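Local coordinates for ABC transporter binding protein AcbH (Actinoplanes, PDB 3OO8) that binds beta-D-galactopyranose outside the cell as the solute receptor of an ABC transporter, at residues A[133-143]-A[296-305]. The protein carries 2 engineered substitutions. Residues are numbered along the deposited sequence; the frame is centred on the assembly and turned at random.
Sequences YLVPLYNYPWV and MDAPTDGFIL
Y138 and D301 face each other across an antiparallel strand pair that runs between the two lobes of this class 2 solute-binding fold, as the hinge of such receptors does. The phenol OH of Y138 donates to the anti lone pair of D301 OD2 at 2.6 Å, with ring and carboxylate planes 67° apart; D301 CB lies close to CZ and OH of the tyrosine. CG of Y138 lies between its backbone N and carbonyl carbon (chi1 55°), which swings the ring back toward its partner. D301 OD1 forms a salt bridge with R373, a galactose-binding residue, so D301 is in the second shell of the site and Y138, one step further back, probably helps to position it. A phenylalanine here would probably leave D301 OD2 without its hydrogen-bond donor and the carboxylate freer to turn away from R373.

Backbone pairing sets these two residues opposite each other. V135 N to F303 O and F303 N to V135 O are both 2.9 Å; G302, lacking a side chain, allows its CA within 3.9 Å of P136 CA, where a CB would clash. A beta bulge between P136 and Y138 then shifts the register by one, so L137 N and Y138 O both bond to D301.

Beyond the bulge, P299 and P141 have no N-H to give to a neighbouring strand. P299 CD lies over a face of the Y140 ring in a CH-pi contact, 4.1 Å from its centroid. W142, itself a galactose-binding residue, stacks on F370. N139 ND2 donates to T300 OG1, which lies 8° out of the N139 amide plane, and that hydroxyl donates in turn to A298 O at 2.8 Å.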
# COMPACT_ATOMS: atom_id res chain seq x y z
N TYR A 133 -8.76 11.50 -11.20
CA TYR A 133 -9.41 12.09 -10.02
C TYR A 133 -8.43 12.38 -8.88
O TYR A 133 -8.74 13.12 -7.96
CB TYR A 133 -10.59 11.23 -9.52
CG TYR A 133 -11.73 11.19 -10.50
CD1 TYR A 133 -12.65 12.21 -10.52
CD2 TYR A 133 -11.87 10.12 -11.39
CE1 TYR A 133 -13.73 12.20 -11.42
CE2 TYR A 133 -12.93 10.10 -12.30
CZ TYR A 133 -13.84 11.14 -12.29
OH TYR A 133 -14.91 11.11 -13.17
N LEU A 134 -7.25 11.75 -8.95
CA LEU A 134 -6.26 11.86 -7.88
C LEU A 134 -4.95 12.42 -8.41
O LEU A 134 -4.53 12.08 -9.53
CB LEU A 134 -5.98 10.46 -7.32
CG LEU A 134 -5.08 10.35 -6.05
CD1 LEU A 134 -5.92 10.47 -4.78
CD2 LEU A 134 -4.24 9.07 -6.04
N VAL A 135 -4.25 13.19 -7.56
CA VAL A 135 -2.81 13.45 -7.80
C VAL A 135 -2.05 12.73 -6.70
O VAL A 135 -2.25 13.08 -5.54
CB VAL A 135 -2.41 14.91 -7.72
CG1 VAL A 135 -0.87 14.98 -7.88
CG2 VAL A 135 -3.07 15.71 -8.83
N PRO A 136 -1.24 11.74 -7.05
CA PRO A 136 -0.57 11.00 -5.95
C PRO A 136 0.68 11.73 -5.49
O PRO A 136 1.24 12.55 -6.24
CB PRO A 136 -0.18 9.69 -6.64
CG PRO A 136 0.08 10.03 -8.03
CD PRO A 136 -0.90 11.15 -8.37
N LEU A 137 1.14 11.39 -4.28
CA LEU A 137 2.33 12.05 -3.71
C LEU A 137 3.41 11.04 -3.36
O LEU A 137 4.57 11.24 -3.75
CB LEU A 137 1.95 12.89 -2.46
CG LEU A 137 3.07 13.86 -2.05
CD1 LEU A 137 3.31 14.94 -3.11
CD2 LEU A 137 2.70 14.47 -0.69
N TYR A 138 3.08 9.97 -2.62
CA TYR A 138 4.10 9.01 -2.17
C TYR A 138 3.44 7.66 -1.89
O TYR A 138 2.22 7.56 -1.74
CB TYR A 138 4.82 9.48 -0.87
CG TYR A 138 3.84 9.78 0.24
CD1 TYR A 138 3.26 8.74 0.98
CD2 TYR A 138 3.40 11.10 0.46
CE1 TYR A 138 2.26 9.00 1.95
CE2 TYR A 138 2.39 11.36 1.40
CZ TYR A 138 1.84 10.32 2.13
OH TYR A 138 0.86 10.61 3.04
N ASN A 139 4.28 6.64 -1.83
CA ASN A 139 3.87 5.29 -1.42
C ASN A 139 5.00 4.58 -0.68
O ASN A 139 6.07 5.17 -0.48
CB ASN A 139 3.23 4.48 -2.57
CG ASN A 139 4.10 4.38 -3.81
OD1 ASN A 139 5.33 4.52 -3.76
ND2 ASN A 139 3.45 4.12 -4.96
N TYR A 140 4.80 3.31 -0.30
CA TYR A 140 5.87 2.51 0.33
C TYR A 140 5.56 1.06 0.01
O TYR A 140 4.41 0.71 -0.22
CB TYR A 140 5.93 2.74 1.85
CG TYR A 140 4.71 2.21 2.54
CD1 TYR A 140 4.67 0.89 2.99
CD2 TYR A 140 3.60 3.02 2.74
CE1 TYR A 140 3.53 0.40 3.62
CE2 TYR A 140 2.47 2.53 3.36
CZ TYR A 140 2.46 1.23 3.79
OH TYR A 140 1.34 0.69 4.42
N PRO A 141 6.58 0.20 0.05
CA PRO A 141 6.41 -1.18 -0.42
C PRO A 141 6.14 -2.24 0.63
O PRO A 141 6.51 -2.09 1.79
CB PRO A 141 7.77 -1.46 -1.07
CG PRO A 141 8.73 -0.73 -0.10
CD PRO A 141 8.00 0.55 0.26
N TRP A 142 5.46 -3.30 0.18
CA TRP A 142 5.27 -4.54 0.96
C TRP A 142 6.18 -5.56 0.29
O TRP A 142 5.90 -6.03 -0.81
CB TRP A 142 3.81 -4.99 0.90
CG TRP A 142 2.98 -4.38 1.97
CD1 TRP A 142 2.62 -3.05 2.11
CD2 TRP A 142 2.42 -5.07 3.09
NE1 TRP A 142 1.84 -2.89 3.25
CE2 TRP A 142 1.75 -4.10 3.88
CE3 TRP A 142 2.42 -6.41 3.49
CZ2 TRP A 142 1.04 -4.45 5.04
CZ3 TRP A 142 1.74 -6.75 4.68
CH2 TRP A 142 1.08 -5.77 5.43
N VAL A 143 7.25 -5.95 1.00
CA VAL A 143 8.34 -6.73 0.41
C VAL A 143 8.93 -7.60 1.53
O VAL A 143 8.50 -7.51 2.66
CB VAL A 143 9.47 -5.77 -0.14
CG1 VAL A 143 9.03 -5.12 -1.46
CG2 VAL A 143 9.79 -4.66 0.83
N MET A 296 2.67 -5.20 -6.86
CA MET A 296 3.03 -5.08 -5.43
C MET A 296 1.93 -4.27 -4.75
O MET A 296 1.38 -3.36 -5.38
CB MET A 296 4.33 -4.25 -5.30
CG MET A 296 4.94 -4.31 -3.88
SD MET A 296 6.18 -2.98 -3.70
CE MET A 296 7.51 -3.60 -4.71
N ASP A 297 1.64 -4.54 -3.49
CA ASP A 297 0.87 -3.61 -2.67
C ASP A 297 1.83 -2.45 -2.32
O ASP A 297 2.85 -2.66 -1.65
CB ASP A 297 0.50 -4.28 -1.31
CG ASP A 297 -0.85 -5.04 -1.32
OD1 ASP A 297 -1.76 -4.78 -2.15
OD2 ASP A 297 -1.00 -5.91 -0.44
N ALA A 298 1.50 -1.24 -2.76
CA ALA A 298 2.29 -0.06 -2.40
C ALA A 298 1.30 1.06 -2.11
O ALA A 298 0.96 1.86 -2.99
CB ALA A 298 3.28 0.30 -3.53
N PRO A 299 0.76 1.11 -0.88
CA PRO A 299 -0.31 2.06 -0.56
C PRO A 299 0.07 3.52 -0.86
O PRO A 299 1.05 4.03 -0.32
CB PRO A 299 -0.53 1.85 0.95
CG PRO A 299 -0.11 0.41 1.16
CD PRO A 299 1.08 0.22 0.26
N THR A 300 -0.73 4.17 -1.72
CA THR A 300 -0.39 5.46 -2.29
C THR A 300 -1.35 6.55 -1.81
O THR A 300 -2.59 6.48 -2.03
CB THR A 300 -0.45 5.39 -3.84
OG1 THR A 300 0.42 4.33 -4.30
CG2 THR A 300 0.01 6.70 -4.48
N ASP A 301 -0.78 7.57 -1.19
CA ASP A 301 -1.55 8.69 -0.68
C ASP A 301 -1.53 9.83 -1.71
O ASP A 301 -0.55 9.98 -2.43
CB ASP A 301 -1.00 9.20 0.64
CG ASP A 301 -1.24 8.25 1.81
OD1 ASP A 301 -1.86 7.17 1.62
OD2 ASP A 301 -0.77 8.55 2.94
N GLY A 302 -2.59 10.63 -1.74
CA GLY A 302 -2.61 11.76 -2.68
C GLY A 302 -3.70 12.74 -2.34
O GLY A 302 -4.04 12.91 -1.17
N PHE A 303 -4.21 13.41 -3.37
CA PHE A 303 -5.16 14.50 -3.17
C PHE A 303 -6.24 14.45 -4.22
O PHE A 303 -6.00 13.98 -5.35
CB PHE A 303 -4.44 15.85 -3.25
CG PHE A 303 -3.28 15.91 -2.31
CD1 PHE A 303 -3.49 16.26 -1.00
CD2 PHE A 303 -2.00 15.53 -2.74
CE1 PHE A 303 -2.42 16.23 -0.08
CE2 PHE A 303 -0.91 15.51 -1.84
CZ PHE A 303 -1.13 15.88 -0.50
N ILE A 304 -7.42 14.89 -3.80
CA ILE A 304 -8.60 14.93 -4.67
C ILE A 304 -9.21 16.33 -4.66
O ILE A 304 -8.93 17.17 -3.79
CB ILE A 304 -9.69 13.96 -4.19
CG1 ILE A 304 -10.11 14.31 -2.74
CG2 ILE A 304 -9.21 12.52 -4.38
CD1 ILE A 304 -11.22 13.41 -2.16
N LEU A 305 -10.06 16.57 -5.66
CA LEU A 305 -10.77 17.84 -5.81
C LEU A 305 -12.29 17.62 -5.65
O LEU A 305 -12.96 17.19 -6.62
CB LEU A 305 -10.47 18.40 -7.20
CG LEU A 305 -10.57 19.93 -7.43
CD1 LEU A 305 -9.94 20.33 -8.78
CD2 LEU A 305 -12.03 20.44 -7.31
O HOH W 1 -10.90 14.83 -7.77
O HOH W 2 3.20 -6.61 -2.05